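Long-range contacts in TqaL (Neurospora crassa, PDB 7EEH), which binds an iron(III) ion and belongs to the 2OG-Fe dioxygenase family, whose cupin-clan fold is built around a beta-sheet core: residues K199-A204 against A267-L272; M192-G197 against H239-L244. The protein carries 1 engineered substitution. All coordinates share one frame; numbering follows the deposited sequence.

Contact 1 of 2, residues K199-A204 against A267-L272; sequences KNMDLA and ATRDML
Ala267 opens the contact by lying against the backbone where strand 190-199 gives way to a loop: its CB is 3.4 Å from Asn200 O, and its CA sends a C-H toward Lys199 O. The next residue, Thr268, forms an antiparallel hydrogen-bonded pair with Lys199. Thr268 N donates to Lys199 O at 3.0 Å, and Lys199 N donates to Thr268 O at the same distance. The two side chains share one face of the sheet. With chi1 at 64°, the Thr268 hydroxyl sits between its own backbone N and carbonyl carbon and comes within 3.2 Å of Lys199 CB. A water 3.0 Å from Thr268 OG1 extends this polar patch and accepts a weak bond from Lys199 NZ, whose stronger partner is Glu266, in a salt bridge. Arg269 turns to the other face. Its chain, extended from CG to NE, meets the end of selenomethionine Met201, with SE 3.8 Å from Arg269 CD; the extended first two torsions of Met201 (chi1 170°, chi2 165°) carry the selenium to the edge of the guanidinium, near its plane. One face of that group is covered by Met271 SE, 3.5 Å above the guanidinium plane. Asp270, on the face of Thr268, is salt-bridged to Arg167, and Leu272 packs on Phe130 and Leu133 of helix 128-141. The pairing is thus a short antiparallel bridge joining the end of strand 190-199 to the start of strand 267-277 in the larger sheet of a cupin-type double-stranded beta-helix, with the Arg269 side chain about 10 Å, at nearest atoms, from the iron ion held by His184, Asp186 and His253.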
loop_
_atom_site.group_PDB
_atom_site.type_symbol
_atom_site.label_atom_id
_atom_site.label_comp_id
_atom_site.label_asym_id
_atom_site.label_seq_id
_atom_site.Cartn_x
_atom_site.Cartn_y
_atom_site.Cartn_z
ATOM N N LYS B 199 -34.745 1.912 -4.675
ATOM C CA LYS B 199 -35.841 2.351 -3.805
ATOM C C LYS B 199 -36.818 1.199 -3.624
ATOM O O LYS B 199 -37.370 0.704 -4.612
ATOM C CB LYS B 199 -36.563 3.562 -4.401
ATOM C CG LYS B 199 -37.402 4.387 -3.405
ATOM C CD LYS B 199 -38.176 5.517 -4.119
ATOM C CE LYS B 199 -39.326 4.977 -4.989
ATOM N NZ LYS B 199 -40.164 6.044 -5.619
ATOM N N ASN B 200 -37.029 0.780 -2.369
ATOM C CA ASN B 200 -38.017 -0.254 -2.021
ATOM C C ASN B 200 -37.682 -1.593 -2.672
ATOM O O ASN B 200 -38.561 -2.343 -3.103
ATOM C CB ASN B 200 -39.443 0.178 -2.379
ATOM C CG ASN B 200 -40.502 -0.831 -1.903
ATOM O OD1 ASN B 200 -40.344 -1.478 -0.860
ATOM N ND2 ASN B 200 -41.554 -0.997 -2.694
HETATM N N MSE B 201 -36.401 -1.908 -2.735
HETATM C CA MSE B 201 -36.011 -3.136 -3.391
HETATM C C MSE B 201 -35.667 -4.188 -2.359
HETATM O O MSE B 201 -34.798 -3.972 -1.521
HETATM C CB MSE B 201 -34.829 -2.878 -4.331
HETATM C CG MSE B 201 -34.174 -4.114 -4.895
HETATM SE SE MSE B 201 -33.006 -3.685 -6.446
HETATM C CE MSE B 201 -31.547 -2.871 -5.576
ATOM N N ASP B 202 -36.362 -5.325 -2.420
ATOM C CA ASP B 202 -36.118 -6.433 -1.499
ATOM C C ASP B 202 -34.789 -7.100 -1.835
ATOM O O ASP B 202 -34.660 -7.739 -2.880
ATOM C CB ASP B 202 -37.259 -7.446 -1.575
ATOM C CG ASP B 202 -37.179 -8.500 -0.484
ATOM O OD1 ASP B 202 -36.311 -8.376 0.412
ATOM O OD2 ASP B 202 -37.984 -9.454 -0.522
ATOM N N LEU B 203 -33.806 -6.984 -0.940
ATOM C CA LEU B 203 -32.465 -7.487 -1.223
ATOM C C LEU B 203 -32.295 -8.953 -0.853
ATOM O O LEU B 203 -31.613 -9.696 -1.569
ATOM C CB LEU B 203 -31.427 -6.633 -0.491
ATOM C CG LEU B 203 -31.385 -5.225 -1.085
ATOM C CD1 LEU B 203 -30.713 -4.219 -0.162
ATOM C CD2 LEU B 203 -30.699 -5.264 -2.450
ATOM N N ALA B 204 -32.915 -9.385 0.247
ATOM C CA ALA B 204 -32.724 -10.754 0.716
ATOM C C ALA B 204 -33.172 -11.769 -0.327
ATOM O O ALA B 204 -32.549 -12.826 -0.483
ATOM C CB ALA B 204 -33.473 -10.970 2.033
ATOM N N ALA B 267 -40.945 -0.166 -6.857
ATOM C CA ALA B 267 -39.522 -0.350 -6.632
ATOM C C ALA B 267 -38.760 0.151 -7.853
ATOM O O ALA B 267 -39.157 -0.112 -8.991
ATOM C CB ALA B 267 -39.192 -1.820 -6.356
ATOM N N THR B 268 -37.669 0.877 -7.614
ATOM C CA THR B 268 -36.834 1.390 -8.692
ATOM C C THR B 268 -35.390 0.939 -8.493
ATOM O O THR B 268 -34.949 0.706 -7.369
ATOM C CB THR B 268 -36.896 2.918 -8.762
ATOM O OG1 THR B 268 -36.350 3.472 -7.560
ATOM C CG2 THR B 268 -38.327 3.389 -8.905
ATOM N N ARG B 269 -34.652 0.846 -9.593
ATOM C CA ARG B 269 -33.243 0.445 -9.560
ATOM C C ARG B 269 -32.499 1.288 -10.581
ATOM O O ARG B 269 -32.871 1.287 -11.758
ATOM C CB ARG B 269 -33.088 -1.040 -9.891
ATOM C CG ARG B 269 -31.668 -1.610 -9.774
ATOM C CD ARG B 269 -31.757 -3.107 -9.979
ATOM N NE ARG B 269 -30.473 -3.792 -10.084
ATOM C CZ ARG B 269 -29.887 -4.158 -11.219
ATOM N NH1 ARG B 269 -30.439 -3.882 -12.400
ATOM N NH2 ARG B 269 -28.732 -4.814 -11.165
ATOM N N ASP B 270 -31.460 1.997 -10.147
ATOM C CA ASP B 270 -30.713 2.910 -11.011
ATOM C C ASP B 270 -29.357 2.300 -11.367
ATOM O O ASP B 270 -28.567 1.986 -10.471
ATOM C CB ASP B 270 -30.518 4.262 -10.335
ATOM C CG ASP B 270 -31.838 4.898 -9.903
ATOM O OD1 ASP B 270 -32.882 4.557 -10.489
ATOM O OD2 ASP B 270 -31.819 5.721 -8.969
HETATM N N MSE B 271 -29.086 2.169 -12.666
HETATM C CA MSE B 271 -27.854 1.555 -13.183
HETATM C C MSE B 271 -27.145 2.467 -14.178
HETATM O O MSE B 271 -27.790 3.271 -14.855
HETATM C CB MSE B 271 -28.152 0.233 -13.905
HETATM C CG MSE B 271 -28.819 -0.859 -13.074
HETATM SE SE MSE B 271 -27.856 -1.339 -11.454
HETATM C CE MSE B 271 -26.459 -2.381 -12.399
ATOM N N LEU B 272 -25.830 2.323 -14.289
ATOM C CA LEU B 272 -25.103 2.704 -15.492
ATOM C C LEU B 272 -24.737 1.414 -16.217
ATOM O O LEU B 272 -24.183 0.502 -15.601
ATOM C CB LEU B 272 -23.851 3.517 -15.152
ATOM C CG LEU B 272 -24.098 4.876 -14.486
ATOM C CD1 LEU B 272 -22.794 5.468 -13.986
ATOM C CD2 LEU B 272 -24.805 5.831 -15.463
HETATM O O HOH W 1 -37.422 6.223 -7.357
#

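Contact 2 of 2, residues M192-G197 against H239-L244; sequences MTTYLG and HFLDTL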
loop_
_atom_site.group_PDB
_atom_site.type_symbol
_atom_site.label_atom_id
_atom_site.label_comp_id
_atom_site.label_asym_id
_atom_site.label_seq_id
_atom_site.Cartn_x
_atom_site.Cartn_y
_atom_site.Cartn_z
HETATM N N MSE B 192 -20.265 -3.634 -18.775
HETATM C CA MSE B 192 -20.068 -3.219 -17.385
HETATM C C MSE B 192 -21.387 -2.639 -16.872
HETATM O O MSE B 192 -22.012 -1.793 -17.540
HETATM C CB MSE B 192 -18.933 -2.179 -17.261
HETATM C CG MSE B 192 -18.640 -1.742 -15.821
HETATM SE SE MSE B 192 -16.862 -1.026 -15.581
HETATM C CE MSE B 192 -17.169 0.941 -15.677
ATOM N N THR B 193 -21.829 -3.106 -15.708
ATOM C CA THR B 193 -23.058 -2.637 -15.077
ATOM C C THR B 193 -22.724 -2.162 -13.673
ATOM O O THR B 193 -22.238 -2.945 -12.848
ATOM C CB THR B 193 -24.111 -3.738 -15.028
ATOM O OG1 THR B 193 -23.604 -4.843 -14.266
ATOM C CG2 THR B 193 -24.417 -4.217 -16.438
ATOM N N THR B 194 -22.986 -0.889 -13.410
ATOM C CA THR B 194 -22.606 -0.237 -12.170
ATOM C C THR B 194 -23.873 0.290 -11.513
ATOM O O THR B 194 -24.688 0.944 -12.165
ATOM C CB THR B 194 -21.611 0.890 -12.445
ATOM O OG1 THR B 194 -20.368 0.320 -12.891
ATOM C CG2 THR B 194 -21.363 1.743 -11.206
ATOM N N TYR B 195 -24.042 -0.029 -10.237
ATOM C CA TYR B 195 -25.245 0.285 -9.484
ATOM C C TYR B 195 -25.126 1.666 -8.858
ATOM O O TYR B 195 -24.131 1.975 -8.197
ATOM C CB TYR B 195 -25.439 -0.785 -8.418
ATOM C CG TYR B 195 -26.471 -0.548 -7.357
ATOM C CD1 TYR B 195 -26.171 0.194 -6.216
ATOM C CD2 TYR B 195 -27.723 -1.137 -7.450
ATOM C CE1 TYR B 195 -27.116 0.374 -5.212
ATOM C CE2 TYR B 195 -28.672 -0.961 -6.457
ATOM C CZ TYR B 195 -28.363 -0.208 -5.346
ATOM O OH TYR B 195 -29.308 -0.050 -4.358
ATOM N N LEU B 196 -26.140 2.495 -9.067
ATOM C CA LEU B 196 -26.151 3.830 -8.490
ATOM C C LEU B 196 -27.042 3.952 -7.262
ATOM O O LEU B 196 -26.735 4.756 -6.374
ATOM C CB LEU B 196 -26.608 4.862 -9.529
ATOM C CG LEU B 196 -25.678 5.049 -10.725
ATOM C CD1 LEU B 196 -26.241 6.150 -11.653
ATOM C CD2 LEU B 196 -24.263 5.371 -10.214
ATOM N N GLY B 197 -28.136 3.208 -7.207
ATOM C CA GLY B 197 -29.051 3.278 -6.084
ATOM C C GLY B 197 -30.308 2.496 -6.405
ATOM O O GLY B 197 -30.465 1.950 -7.500
ATOM N N HIS B 239 -25.122 -2.110 -3.317
ATOM C CA HIS B 239 -24.567 -0.928 -2.684
ATOM C C HIS B 239 -23.937 -0.037 -3.739
ATOM O O HIS B 239 -23.389 -0.517 -4.741
ATOM C CB HIS B 239 -23.522 -1.308 -1.617
ATOM C CG HIS B 239 -24.042 -2.242 -0.565
ATOM N ND1 HIS B 239 -23.573 -3.531 -0.412
ATOM C CD2 HIS B 239 -24.999 -2.078 0.380
ATOM C CE1 HIS B 239 -24.210 -4.116 0.587
ATOM N NE2 HIS B 239 -25.083 -3.258 1.081
ATOM N N PHE B 240 -24.026 1.270 -3.490
ATOM C CA PHE B 240 -23.517 2.306 -4.373
ATOM C C PHE B 240 -22.175 1.919 -4.984
ATOM O O PHE B 240 -21.191 1.713 -4.270
ATOM C CB PHE B 240 -23.375 3.620 -3.588
ATOM C CG PHE B 240 -22.786 4.740 -4.388
ATOM C CD1 PHE B 240 -23.388 5.148 -5.567
ATOM C CD2 PHE B 240 -21.643 5.393 -3.958
ATOM C CE1 PHE B 240 -22.856 6.173 -6.322
ATOM C CE2 PHE B 240 -21.097 6.437 -4.695
ATOM C CZ PHE B 240 -21.706 6.829 -5.890
ATOM N N LEU B 241 -22.153 1.805 -6.310
ATOM C CA LEU B 241 -20.991 1.571 -7.173
ATOM C C LEU B 241 -20.562 0.109 -7.224
ATOM O O LEU B 241 -19.509 -0.165 -7.800
ATOM C CB LEU B 241 -19.774 2.427 -6.792
ATOM C CG LEU B 241 -19.935 3.943 -6.978
ATOM C CD1 LEU B 241 -18.693 4.684 -6.501
ATOM C CD2 LEU B 241 -20.232 4.272 -8.438
ATOM N N ASP B 242 -21.317 -0.826 -6.638
ATOM C CA ASP B 242 -21.199 -2.225 -7.028
ATOM C C ASP B 242 -21.117 -2.327 -8.551
ATOM O O ASP B 242 -21.962 -1.771 -9.262
ATOM C CB ASP B 242 -22.401 -3.024 -6.523
ATOM C CG ASP B 242 -22.290 -3.420 -5.033
ATOM O OD1 ASP B 242 -21.249 -3.157 -4.383
ATOM O OD2 ASP B 242 -23.259 -4.019 -4.526
ATOM N N THR B 243 -20.102 -3.037 -9.048
ATOM C CA THR B 243 -19.783 -3.059 -10.475
ATOM C C THR B 243 -19.459 -4.474 -10.938
ATOM O O THR B 243 -18.580 -5.136 -10.372
ATOM C CB THR B 243 -18.598 -2.131 -10.799
ATOM O OG1 THR B 243 -18.975 -0.761 -10.594
ATOM C CG2 THR B 243 -18.181 -2.287 -12.246
ATOM N N LEU B 244 -20.168 -4.921 -11.969
ATOM C CA LEU B 244 -19.905 -6.179 -12.663
ATOM C C LEU B 244 -19.351 -5.867 -14.044
ATOM O O LEU B 244 -19.937 -5.061 -14.772
ATOM C CB LEU B 244 -21.191 -7.001 -12.800
ATOM C CG LEU B 244 -21.058 -8.241 -13.679
ATOM C CD1 LEU B 244 -20.195 -9.293 -12.981
ATOM C CD2 LEU B 244 -22.435 -8.800 -14.070
#
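Thr194 and Thr243 meet hydroxyl to hydroxyl at the tight centre of the contact, Thr194 OG1 donating to Thr243 OG1 over 2.9 Å. Both hydroxyls stand anti to their own carbonyl carbons (chi1 -68° and -67°), which brings them together from neighbouring strands. Thr243 OG1 in turn donates to Leu241 O at 2.9 Å, approaching from above the carbonyl plane, so a chain of two bonds satisfies these buried groups. On the same face Met192 crosses Thr243, CG lying 3.6 Å from Thr243 CG2, and Thr194 CG2 runs beside Leu241 CD2; helices 38-48 and 128-141 pack against this layer. On the reverse face Thr193 lies alongside Leu244, OG1 to CB 3.6 Å, close to the iron pocket. Thr193 and Leu244 exchange two backbone hydrogen bonds, and Tyr195 N donates to Asp242 O. The buried Tyr195 ring lies close beside the backbone of 239-240, its CD1 3.2 Å from His239 O, and its hydroxyl bonds Ser198.

Strand 243-247 thus pairs antiparallel with strand 190-199 in the larger sheet of the double-stranded beta-helix, and the chain enters it through a type II beta turn from His239 to Asp242. Leu241 N, from within the turn, reaches Tyr195 O at 2.7 Å. Asp242 OD2 accepts His239 N from above the carboxylate plane and also bonds Arg238 N, while Asp242 OD1 takes Gly38 N.

Toward solvent the fit is looser. Phe240, partly exposed, directs its ring edge at Leu196 O, 3.5 Å from CD1, and meets Leu196 CD2 at 4.2 Å from CE1; Leu241 CG lies over the centre of one face of that ring. The His239 side chain leaves its backbone away from strand 190-199, and the exposed residue packs on Thr30 of the second subunit.

Overall arrangement
From the N terminus, the chain reaches 192-197 first and then 199-204, so contact 2 begins within strand 190-199 and contact 1 at its last residue. Contact 2 closes the first loop when 239-244 returns, having passed through strands 209-213 and 231-236 of the smaller sheet. Contact 1 closes a second loop at 267-272, after strand 252-255 with the iron ligand His253. The segments alternate, so the loops cross rather than nest. Strand 190-199 lies between 243-247 and 267-277, and a probable hydrogen bond from Leu272 N to Thr194 O (2.8 Å) joins the two contacts, as does packing of Met201 on Tyr195.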